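Local coordinates for protein chitinase A (Pteris ryukyuensis, PDB 4RL3) that probably hydrolyses the glycosidic bonds of chitin, being the catalytic domain of a class III family GH18 chitinase from a fern, at residues W53-Q64 and S109-D117; T131-Q140 and S164-Y173. All coordinates share one frame; numbering follows the deposited sequence. Where two conformers were deposited one is given.

Contact 1 (W53-Q64 and S109-D117); sequences WQNSVLTPAAVQ and SLINQYHLD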
loop_
_atom_site.group_PDB
_atom_site.type_symbol
_atom_site.label_atom_id
_atom_site.label_comp_id
_atom_site.label_asym_id
_atom_site.label_seq_id
_atom_site.Cartn_x
_atom_site.Cartn_y
_atom_site.Cartn_z
ATOM N N TRP A 53 -7.276 1.511 -11.423
ATOM C CA TRP A 53 -7.957 2.499 -10.590
ATOM C C TRP A 53 -8.788 3.384 -11.501
ATOM O O TRP A 53 -8.680 3.312 -12.731
ATOM C CB TRP A 53 -6.989 3.349 -9.761
ATOM C CG TRP A 53 -6.121 4.292 -10.546
ATOM C CD1 TRP A 53 -6.387 5.594 -10.877
ATOM C CD2 TRP A 53 -4.814 4.016 -11.046
ATOM N NE1 TRP A 53 -5.325 6.139 -11.568
ATOM C CE2 TRP A 53 -4.347 5.188 -11.682
ATOM C CE3 TRP A 53 -3.982 2.892 -11.007
ATOM C CZ2 TRP A 53 -3.094 5.260 -12.287
ATOM C CZ3 TRP A 53 -2.742 2.973 -11.613
ATOM C CH2 TRP A 53 -2.311 4.142 -12.238
ATOM N N GLN A 54 -9.602 4.235 -10.883
ATOM C CA GLN A 54 -10.491 5.121 -11.628
ATOM C C GLN A 54 -9.717 6.286 -12.226
ATOM O O GLN A 54 -9.802 7.422 -11.743
ATOM C CB GLN A 54 -11.635 5.618 -10.740
ATOM C CG GLN A 54 -12.764 6.235 -11.544
ATOM C CD GLN A 54 -13.985 6.601 -10.715
ATOM O OE1 GLN A 54 -13.884 6.970 -9.542
ATOM N NE2 GLN A 54 -15.159 6.518 -11.335
ATOM N N ASN A 55 -8.955 5.987 -13.277
ATOM C CA ASN A 55 -8.013 6.957 -13.839
ATOM C C ASN A 55 -8.653 8.042 -14.702
ATOM O O ASN A 55 -7.981 9.021 -15.049
ATOM C CB ASN A 55 -6.892 6.261 -14.617
ATOM C CG ASN A 55 -7.388 5.542 -15.864
ATOM O OD1 ASN A 55 -8.415 4.867 -15.840
ATOM N ND2 ASN A 55 -6.638 5.659 -16.945
ATOM N N SER A 56 -9.932 7.890 -15.045
ATOM C CA SER A 56 -10.665 8.994 -15.667
ATOM C C SER A 56 -10.898 10.141 -14.678
ATOM O O SER A 56 -11.106 11.289 -15.094
ATOM C CB SER A 56 -11.998 8.520 -16.226
ATOM O OG SER A 56 -12.876 8.104 -15.205
ATOM N N VAL A 57 -10.850 9.814 -13.379
ATOM C CA VAL A 57 -11.000 10.784 -12.285
ATOM C C VAL A 57 -9.641 11.114 -11.679
ATOM O O VAL A 57 -9.275 12.285 -11.547
ATOM C CB VAL A 57 -11.970 10.243 -11.207
ATOM C CG1 VAL A 57 -12.024 11.161 -9.997
ATOM C CG2 VAL A 57 -13.356 10.067 -11.819
ATOM N N LEU A 58 -8.894 10.068 -11.327
ATOM C CA LEU A 58 -7.554 10.199 -10.764
ATOM C C LEU A 58 -6.562 10.172 -11.916
ATOM O O LEU A 58 -5.880 9.183 -12.176
ATOM C CB LEU A 58 -7.288 9.093 -9.731
ATOM C CG LEU A 58 -8.322 9.065 -8.588
ATOM C CD1 LEU A 58 -8.211 7.832 -7.701
ATOM C CD2 LEU A 58 -8.245 10.316 -7.728
ATOM N N THR A 59 -6.545 11.276 -12.643
ATOM C CA THR A 59 -5.782 11.438 -13.876
ATOM C C THR A 59 -4.364 11.899 -13.571
ATOM O O THR A 59 -4.066 12.302 -12.463
ATOM C CB THR A 59 -6.405 12.554 -14.726
ATOM O OG1 THR A 59 -6.417 13.756 -13.947
ATOM C CG2 THR A 59 -7.830 12.202 -15.149
ATOM N N PRO A 60 -3.478 11.882 -14.584
ATOM C CA PRO A 60 -2.173 12.488 -14.376
ATOM C C PRO A 60 -2.276 13.954 -13.927
ATOM O O PRO A 60 -1.522 14.378 -13.057
ATOM C CB PRO A 60 -1.500 12.329 -15.744
ATOM C CG PRO A 60 -2.147 11.115 -16.326
ATOM C CD PRO A 60 -3.574 11.227 -15.900
ATOM N N ALA A 61 -3.198 14.717 -14.510
ATOM C CA ALA A 61 -3.391 16.115 -14.108
ATOM C C ALA A 61 -3.813 16.244 -12.639
ATOM O O ALA A 61 -3.375 17.169 -11.956
ATOM C CB ALA A 61 -4.407 16.779 -15.008
ATOM N N ALA A 62 -4.632 15.306 -12.161
ATOM C CA ALA A 62 -5.037 15.269 -10.749
ATOM C C ALA A 62 -3.868 14.988 -9.814
ATOM O O ALA A 62 -3.774 15.592 -8.750
ATOM C CB ALA A 62 -6.154 14.254 -10.515
ATOM N N VAL A 63 -2.973 14.077 -10.209
ATOM C CA VAL A 63 -1.782 13.797 -9.395
ATOM C C VAL A 63 -0.883 15.026 -9.352
ATOM O O VAL A 63 -0.392 15.417 -8.285
ATOM C CB VAL A 63 -0.963 12.595 -9.924
ATOM C CG1 VAL A 63 0.351 12.471 -9.144
ATOM C CG2 VAL A 63 -1.771 11.310 -9.849
ATOM N N GLN A 64 -0.653 15.636 -10.510
ATOM C CA GLN A 64 0.238 16.782 -10.594
ATOM C C GLN A 64 -0.304 17.922 -9.743
ATOM O O GLN A 64 0.446 18.584 -9.015
ATOM C CB GLN A 64 0.357 17.205 -12.053
ATOM C CG GLN A 64 1.399 18.257 -12.351
ATOM C CD GLN A 64 1.568 18.478 -13.845
ATOM O OE1 GLN A 64 0.596 18.401 -14.611
ATOM N NE2 GLN A 64 2.799 18.737 -14.273
ATOM N N SER A 109 7.134 3.479 -17.226
ATOM C CA SER A 109 6.286 4.284 -18.106
ATOM C C SER A 109 5.104 4.882 -17.354
ATOM O O SER A 109 4.796 6.056 -17.523
ATOM C CB SER A 109 5.782 3.448 -19.265
ATOM O OG SER A 109 6.873 2.986 -20.051
ATOM N N LEU A 110 4.464 4.069 -16.515
ATOM C CA LEU A 110 3.286 4.503 -15.772
ATOM C C LEU A 110 3.647 5.564 -14.749
ATOM O O LEU A 110 2.937 6.556 -14.595
ATOM C CB LEU A 110 2.626 3.304 -15.082
ATOM C CG LEU A 110 1.319 3.565 -14.334
ATOM C CD1 LEU A 110 0.215 3.942 -15.311
ATOM C CD2 LEU A 110 0.934 2.332 -13.527
ATOM N N ILE A 111 4.752 5.347 -14.044
ATOM C CA ILE A 111 5.241 6.300 -13.040
ATOM C C ILE A 111 5.562 7.651 -13.675
ATOM O O ILE A 111 5.216 8.708 -13.133
ATOM C CB ILE A 111 6.470 5.721 -12.311
ATOM C CG1 ILE A 111 6.020 4.611 -11.358
ATOM C CG2 ILE A 111 7.229 6.800 -11.538
ATOM C CD1 ILE A 111 7.112 3.641 -10.957
ATOM N N ASN A 112 6.205 7.628 -14.835
ATOM C CA ASN A 112 6.493 8.869 -15.539
ATOM C C ASN A 112 5.231 9.543 -16.060
ATOM O O ASN A 112 5.134 10.767 -15.997
ATOM C CB ASN A 112 7.492 8.618 -16.664
ATOM C CG ASN A 112 8.885 8.363 -16.137
ATOM O OD1 ASN A 112 9.232 8.811 -15.040
ATOM N ND2 ASN A 112 9.700 7.647 -16.914
ATOM N N GLN A 113 4.264 8.762 -16.530
ATOM C CA GLN A 113 3.017 9.322 -17.043
ATOM C C GLN A 113 2.193 10.005 -15.960
ATOM O O GLN A 113 1.634 11.087 -16.184
ATOM C CB GLN A 113 2.166 8.228 -17.692
ATOM C CG GLN A 113 0.876 8.753 -18.321
ATOM C CD GLN A 113 -0.051 7.668 -18.808
ATOM O OE1 GLN A 113 0.194 6.469 -18.623
ATOM N NE2 GLN A 113 -1.157 8.091 -19.423
ATOM N N TYR A 114 2.101 9.351 -14.805
ATOM C CA TYR A 114 1.250 9.803 -13.699
ATOM C C TYR A 114 2.011 10.594 -12.618
ATOM O O TYR A 114 1.413 10.981 -11.616
ATOM C CB TYR A 114 0.495 8.608 -13.085
ATOM C CG TYR A 114 -0.740 8.257 -13.890
ATOM C CD1 TYR A 114 -0.642 7.530 -15.059
ATOM C CD2 TYR A 114 -2.010 8.674 -13.478
ATOM C CE1 TYR A 114 -1.759 7.244 -15.817
ATOM C CE2 TYR A 114 -3.138 8.381 -14.223
ATOM C CZ TYR A 114 -3.012 7.665 -15.389
ATOM O OH TYR A 114 -4.129 7.384 -16.155
ATOM N N HIS A 115 3.294 10.890 -12.841
ATOM C CA HIS A 115 4.081 11.726 -11.913
ATOM C C HIS A 115 4.185 11.062 -10.534
ATOM O O HIS A 115 4.068 11.712 -9.505
ATOM C CB HIS A 115 3.471 13.129 -11.771
ATOM C CG HIS A 115 2.910 13.678 -13.041
ATOM N ND1 HIS A 115 3.698 14.007 -14.121
ATOM C CD2 HIS A 115 1.634 13.937 -13.409
ATOM C CE1 HIS A 115 2.930 14.464 -15.097
ATOM N NE2 HIS A 115 1.672 14.430 -14.691
ATOM N N LEU A 116 4.405 9.755 -10.532
ATOM C CA LEU A 116 4.378 8.994 -9.289
ATOM C C LEU A 116 5.746 8.930 -8.616
ATOM O O LEU A 116 6.776 9.255 -9.211
ATOM C CB LEU A 116 3.843 7.582 -9.556
ATOM C CG LEU A 116 2.479 7.518 -10.246
ATOM C CD1 LEU A 116 2.047 6.078 -10.467
ATOM C CD2 LEU A 116 1.414 8.257 -9.455
ATOM N N ASP A 117 5.743 8.447 -7.380
ATOM C CA ASP A 117 6.905 8.474 -6.504
ATOM C C ASP A 117 7.357 7.107 -6.025
ATOM O O ASP A 117 8.393 6.995 -5.369
ATOM C CB ASP A 117 6.568 9.327 -5.281
ATOM C CG ASP A 117 6.337 10.779 -5.638
ATOM O OD1 ASP A 117 7.347 11.449 -5.940
ATOM O OD2 ASP A 117 5.172 11.231 -5.656
HETATM O O HOH W 1 -0.316 15.838 -16.129
#

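Contact 2 (T131-Q140 and S164-Y173); sequences TSTFVSCIGQ and SQYTALFGQY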
loop_
_atom_site.group_PDB
_atom_site.type_symbol
_atom_site.label_atom_id
_atom_site.label_comp_id
_atom_site.label_asym_id
_atom_site.label_seq_id
_atom_site.Cartn_x
_atom_site.Cartn_y
_atom_site.Cartn_z
ATOM N N THR A 131 7.362 -19.453 -4.086
ATOM C CA THR A 131 7.751 -18.301 -3.296
ATOM C C THR A 131 9.085 -17.723 -3.775
ATOM O O THR A 131 9.244 -16.504 -3.839
ATOM C CB THR A 131 7.761 -18.670 -1.803
ATOM O OG1 THR A 131 6.409 -18.946 -1.413
ATOM C CG2 THR A 131 8.359 -17.565 -0.938
ATOM N N SER A 132 10.035 -18.587 -4.130
ATOM C CA SER A 132 11.317 -18.122 -4.654
ATOM C C SER A 132 11.139 -17.296 -5.927
ATOM O O SER A 132 11.808 -16.284 -6.105
ATOM C CB SER A 132 12.258 -19.295 -4.930
ATOM O OG SER A 132 12.713 -19.879 -3.719
ATOM N N THR A 133 10.240 -17.734 -6.806
ATOM C CA THR A 133 9.977 -17.019 -8.049
ATOM C C THR A 133 9.374 -15.650 -7.764
ATOM O O THR A 133 9.831 -14.653 -8.306
ATOM C CB THR A 133 9.084 -17.832 -8.994
ATOM O OG1 THR A 133 9.813 -18.985 -9.443
ATOM C CG2 THR A 133 8.651 -16.999 -10.191
ATOM N N PHE A 134 8.371 -15.605 -6.890
ATOM C CA PHE A 134 7.760 -14.338 -6.493
ATOM C C PHE A 134 8.790 -13.370 -5.908
ATOM O O PHE A 134 8.864 -12.212 -6.308
ATOM C CB PHE A 134 6.625 -14.573 -5.487
ATOM C CG PHE A 134 6.034 -13.313 -4.918
ATOM C CD1 PHE A 134 5.294 -12.459 -5.718
ATOM C CD2 PHE A 134 6.228 -12.971 -3.586
ATOM C CE1 PHE A 134 4.754 -11.300 -5.201
ATOM C CE2 PHE A 134 5.670 -11.815 -3.050
ATOM C CZ PHE A 134 4.952 -10.969 -3.870
ATOM N N VAL A 135 9.596 -13.854 -4.973
ATOM C CA VAL A 135 10.559 -13.002 -4.305
ATOM C C VAL A 135 11.591 -12.454 -5.296
ATOM O O VAL A 135 11.940 -11.275 -5.257
ATOM C CB VAL A 135 11.239 -13.752 -3.130
ATOM C CG1 VAL A 135 12.434 -12.984 -2.597
ATOM C CG2 VAL A 135 10.229 -14.039 -2.018
ATOM N N SER A 136 12.083 -13.309 -6.183
ATOM C CA SER A 136 13.033 -12.875 -7.193
ATOM C C SER A 136 12.444 -11.785 -8.094
ATOM O O SER A 136 13.080 -10.773 -8.349
ATOM C CB SER A 136 13.461 -14.063 -8.049
ATOM O OG SER A 136 14.455 -13.670 -8.983
ATOM N N CYS A 137 11.219 -12.001 -8.562
ATOM C CA CYS A 137 10.564 -11.023 -9.440
ATOM C C CYS A 137 10.426 -9.661 -8.758
ATOM O O CYS A 137 10.801 -8.629 -9.315
ATOM C CB CYS A 137 9.168 -11.509 -9.854
ATOM S SG CYS A 137 9.185 -12.801 -11.116
ATOM N N ILE A 138 9.872 -9.659 -7.558
ATOM C CA ILE A 138 9.584 -8.399 -6.879
ATOM C C ILE A 138 10.860 -7.720 -6.379
ATOM O O ILE A 138 10.999 -6.494 -6.481
ATOM C CB ILE A 138 8.604 -8.602 -5.704
ATOM C CG1 ILE A 138 7.257 -9.133 -6.209
ATOM C CG2 ILE A 138 8.421 -7.313 -4.908
ATOM C CD1 ILE A 138 6.566 -8.271 -7.234
ATOM N N GLY A 139 11.779 -8.502 -5.826
ATOM C CA GLY A 139 13.030 -7.945 -5.342
ATOM C C GLY A 139 13.806 -7.269 -6.458
ATOM O O GLY A 139 14.335 -6.159 -6.301
ATOM N N GLN A 140 13.861 -7.921 -7.611
ATOM C CA GLN A 140 14.531 -7.339 -8.782
ATOM C C GLN A 140 13.814 -6.089 -9.281
ATOM O O GLN A 140 14.446 -5.112 -9.642
ATOM C CB GLN A 140 14.615 -8.361 -9.907
ATOM C CG GLN A 140 15.630 -9.453 -9.669
ATOM C CD GLN A 140 15.778 -10.332 -10.896
ATOM O OE1 GLN A 140 16.280 -9.882 -11.926
ATOM N NE2 GLN A 140 15.323 -11.574 -10.811
ATOM N N SER A 164 4.849 -16.209 4.639
ATOM C CA SER A 164 5.951 -16.928 4.011
ATOM C C SER A 164 6.562 -16.132 2.854
ATOM O O SER A 164 7.785 -16.001 2.737
ATOM C CB SER A 164 5.469 -18.288 3.505
ATOM O OG SER A 164 6.568 -19.028 3.009
ATOM N N GLN A 165 5.702 -15.576 2.012
ATOM C CA GLN A 165 6.153 -14.824 0.849
ATOM C C GLN A 165 6.794 -13.502 1.235
ATOM O O GLN A 165 7.887 -13.170 0.777
ATOM C CB GLN A 165 4.995 -14.553 -0.105
ATOM C CG GLN A 165 4.513 -15.791 -0.854
ATOM C CD GLN A 165 3.541 -16.671 -0.080
ATOM O OE1 GLN A 165 3.027 -16.304 0.986
ATOM N NE2 GLN A 165 3.281 -17.850 -0.628
ATOM N N TYR A 166 6.109 -12.723 2.058
ATOM C CA TYR A 166 6.583 -11.370 2.325
ATOM C C TYR A 166 7.735 -11.280 3.323
ATOM O O TYR A 166 8.567 -10.385 3.211
ATOM C CB TYR A 166 5.427 -10.458 2.700
ATOM C CG TYR A 166 4.601 -10.063 1.493
ATOM C CD1 TYR A 166 4.986 -8.991 0.684
ATOM C CD2 TYR A 166 3.464 -10.777 1.133
ATOM C CE1 TYR A 166 4.248 -8.631 -0.426
ATOM C CE2 TYR A 166 2.727 -10.424 0.019
ATOM C CZ TYR A 166 3.122 -9.354 -0.757
ATOM O OH TYR A 166 2.380 -8.991 -1.868
ATOM N N THR A 167 7.807 -12.194 4.296
ATOM C CA THR A 167 8.987 -12.193 5.165
ATOM C C THR A 167 10.254 -12.592 4.397
ATOM O O THR A 167 11.337 -12.061 4.648
ATOM C CB THR A 167 8.837 -13.084 6.417
ATOM O OG1 THR A 167 8.562 -14.444 6.034
ATOM C CG2 THR A 167 7.753 -12.545 7.352
ATOM N N ALA A 168 10.123 -13.531 3.462
ATOM C CA ALA A 168 11.247 -13.908 2.610
ATOM C C ALA A 168 11.690 -12.702 1.788
ATOM O O ALA A 168 12.879 -12.398 1.697
ATOM C CB ALA A 168 10.873 -15.064 1.697
ATOM N N LEU A 169 10.715 -12.005 1.206
ATOM C CA LEU A 169 10.991 -10.809 0.418
ATOM C C LEU A 169 11.659 -9.726 1.267
ATOM O O LEU A 169 12.702 -9.196 0.889
ATOM C CB LEU A 169 9.701 -10.271 -0.205
ATOM C CG LEU A 169 9.765 -8.957 -0.989
ATOM C CD1 LEU A 169 10.801 -9.002 -2.114
ATOM C CD2 LEU A 169 8.375 -8.604 -1.512
ATOM N N PHE A 170 11.083 -9.410 2.428
ATOM C CA PHE A 170 11.635 -8.345 3.259
ATOM C C PHE A 170 13.026 -8.669 3.805
ATOM O O PHE A 170 13.905 -7.812 3.825
ATOM C CB PHE A 170 10.699 -7.986 4.422
ATOM C CG PHE A 170 11.170 -6.795 5.212
ATOM C CD1 PHE A 170 10.946 -5.504 4.751
ATOM C CD2 PHE A 170 11.881 -6.962 6.391
ATOM C CE1 PHE A 170 11.402 -4.400 5.456
ATOM C CE2 PHE A 170 12.348 -5.862 7.086
ATOM C CZ PHE A 170 12.101 -4.583 6.632
ATOM N N GLY A 171 13.214 -9.908 4.252
ATOM C CA GLY A 171 14.477 -10.315 4.863
ATOM C C GLY A 171 15.639 -10.248 3.889
ATOM O O GLY A 171 16.793 -10.089 4.296
ATOM N N GLN A 172 15.302 -10.358 2.603
ATOM C CA GLN A 172 16.251 -10.358 1.501
ATOM C C GLN A 172 16.521 -8.970 0.893
ATOM O O GLN A 172 17.629 -8.693 0.432
ATOM C CB GLN A 172 15.702 -11.285 0.417
ATOM C CG GLN A 172 16.732 -11.780 -0.573
ATOM C CD GLN A 172 16.270 -12.964 -1.377
ATOM O OE1 GLN A 172 16.826 -13.255 -2.436
ATOM N NE2 GLN A 172 15.236 -13.659 -0.895
ATOM N N TYR A 173 15.504 -8.105 0.893
ATOM C CA TYR A 173 15.545 -6.827 0.183
ATOM C C TYR A 173 15.223 -5.646 1.100
ATOM O O TYR A 173 14.778 -4.587 0.652
ATOM C CB TYR A 173 14.573 -6.879 -1.015
ATOM C CG TYR A 173 15.071 -7.768 -2.113
ATOM C CD1 TYR A 173 16.006 -7.298 -3.021
ATOM C CD2 TYR A 173 14.638 -9.083 -2.235
ATOM C CE1 TYR A 173 16.492 -8.109 -4.025
ATOM C CE2 TYR A 173 15.124 -9.895 -3.230
ATOM C CZ TYR A 173 16.050 -9.401 -4.124
ATOM O OH TYR A 173 16.568 -10.179 -5.124
HETATM O O HOH W 2 3.989 -19.321 -3.140
HETATM O O HOH W 3 6.125 -20.370 0.746
#

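Contact 1 (W53-Q64 and S109-D117)
The hydroxyl of Y114 is met by the side-chain amide of N55: ND2 donates to Y114 OH over 3.1 Å, nearly straight at 161° and within the plane of the amide. The bond fastens the far end of a ring that is gripped on both faces, a worked example of how one tyrosine can join a loop to the last part of a helix. On one face P60 makes a CH-pi contact, its CG 3.6 Å from the ring centroid and almost on the normal. Against the opposite face W53 stands edge-on in a T-shaped pair, the planes at 83°, with W53 CZ2 3.7 Å from Y114 CE2. The indole can present this edge because its CG lies between backbone N and carbonyl carbon (chi1 68°) and because W53 NE1 donates to L58 O at 3.2 Å, in the indole plane; the same carbonyl oxygen lies at the rim of the tyrosine ring. Beyond Y114 the indole edge also meets L110, CH2 to CD2.

T59 is the N-cap of the helix that follows, its OG1 accepting from A62 N; P60 and V63 lie in the first turn. V63 CG1 packs against the carbonyl of Y114, next to H115 with its positive phi. The imidazole of H115 turns its CD2 edge to P60 O, 3.2 Å away, while a water joins H115 NE2 to Q64 OE1.

In the glycosidase barrel the start of helix 60-69 thus meets the closing part of helix 96-114. W53, V63 and L116 rest on strand 73-81, L110 and Y114 reach I51 of strand 50-51, and K67 of helix 60-69 hydrogen-bonds H115 O and forms a salt bridge with D117.

Contact 2 (T131-Q140 and S164-Y173)
F134 and Y166 meet through contrasting first torsions: the phenylalanine CG lies opposite its backbone N (chi1 174°), whereas the tyrosine CG lies opposite its carbonyl carbon (chi1 -76°), bringing the end of a side chain that starts out away from the other helix back to it. The result is an edge-to-face pair, the edge of F134 turned to the face of Y166, with centroids 5.6 Å apart. The Y166 hydroxyl is held by the carbonyl of Y123, and F134 has further T-shaped partners in F91 and F126.

The middle of the interface illustrates knobs-into-holes packing. V135 enters a hole formed by A168, L169, Q172 and Y173; its CG2 lies 3.9 Å from A168 CB, and its CG1 lies 3.3 Å from Q172 NE2. Inward of it, L169 passes its branches across I138, CD2 to CG2 at 3.6 Å. One turn beyond V135, G139 lets the Y173 ring lie directly on the backbone: G139 CA stands 3.4 Å from the ring centroid, 7° off the normal, a CH-pi contact made by the backbone itself.

Towards the start of the segments water takes over. One water joins T131 OG1 to Q165 NE2; a second, 2.6 Å from T131 OG1 and 2.7 Å from S164 OG, joins that hydroxyl to the serine. Helices 131-147 and 163-173, successive outer helices of the TIM barrel, follow one another through strand 153-156; F134 and I138 rest on strand 118-123, L169 and F170 on strand 153-156.

Apolar and aromatic contacts thus carry most of the direct grip, while hydroxyls and an amide at one end are linked through water. Such chemistry suggests that complementary shape does much to set how the two helices lie together.

Both contacts belong to the outer layer of helices round the same barrel, both partly buried, their centres each about 16 Å from the centre of the chain, yet they share no helix and do not touch, their nearest atoms being about 11 Å apart. Contact 1 joins a loop and helix start to the closing part of helix 96-114, and combines a direct side-chain hydrogen bond with ring packing. Contact 2 sets two helices side by side and relies mainly on apolar and aromatic packing, with waters at one end. In each, inward residues reach barrel strands and water bridges polar groups. Helix 96-114 relates the two, since its W99 touches C137 and I138 of contact 2.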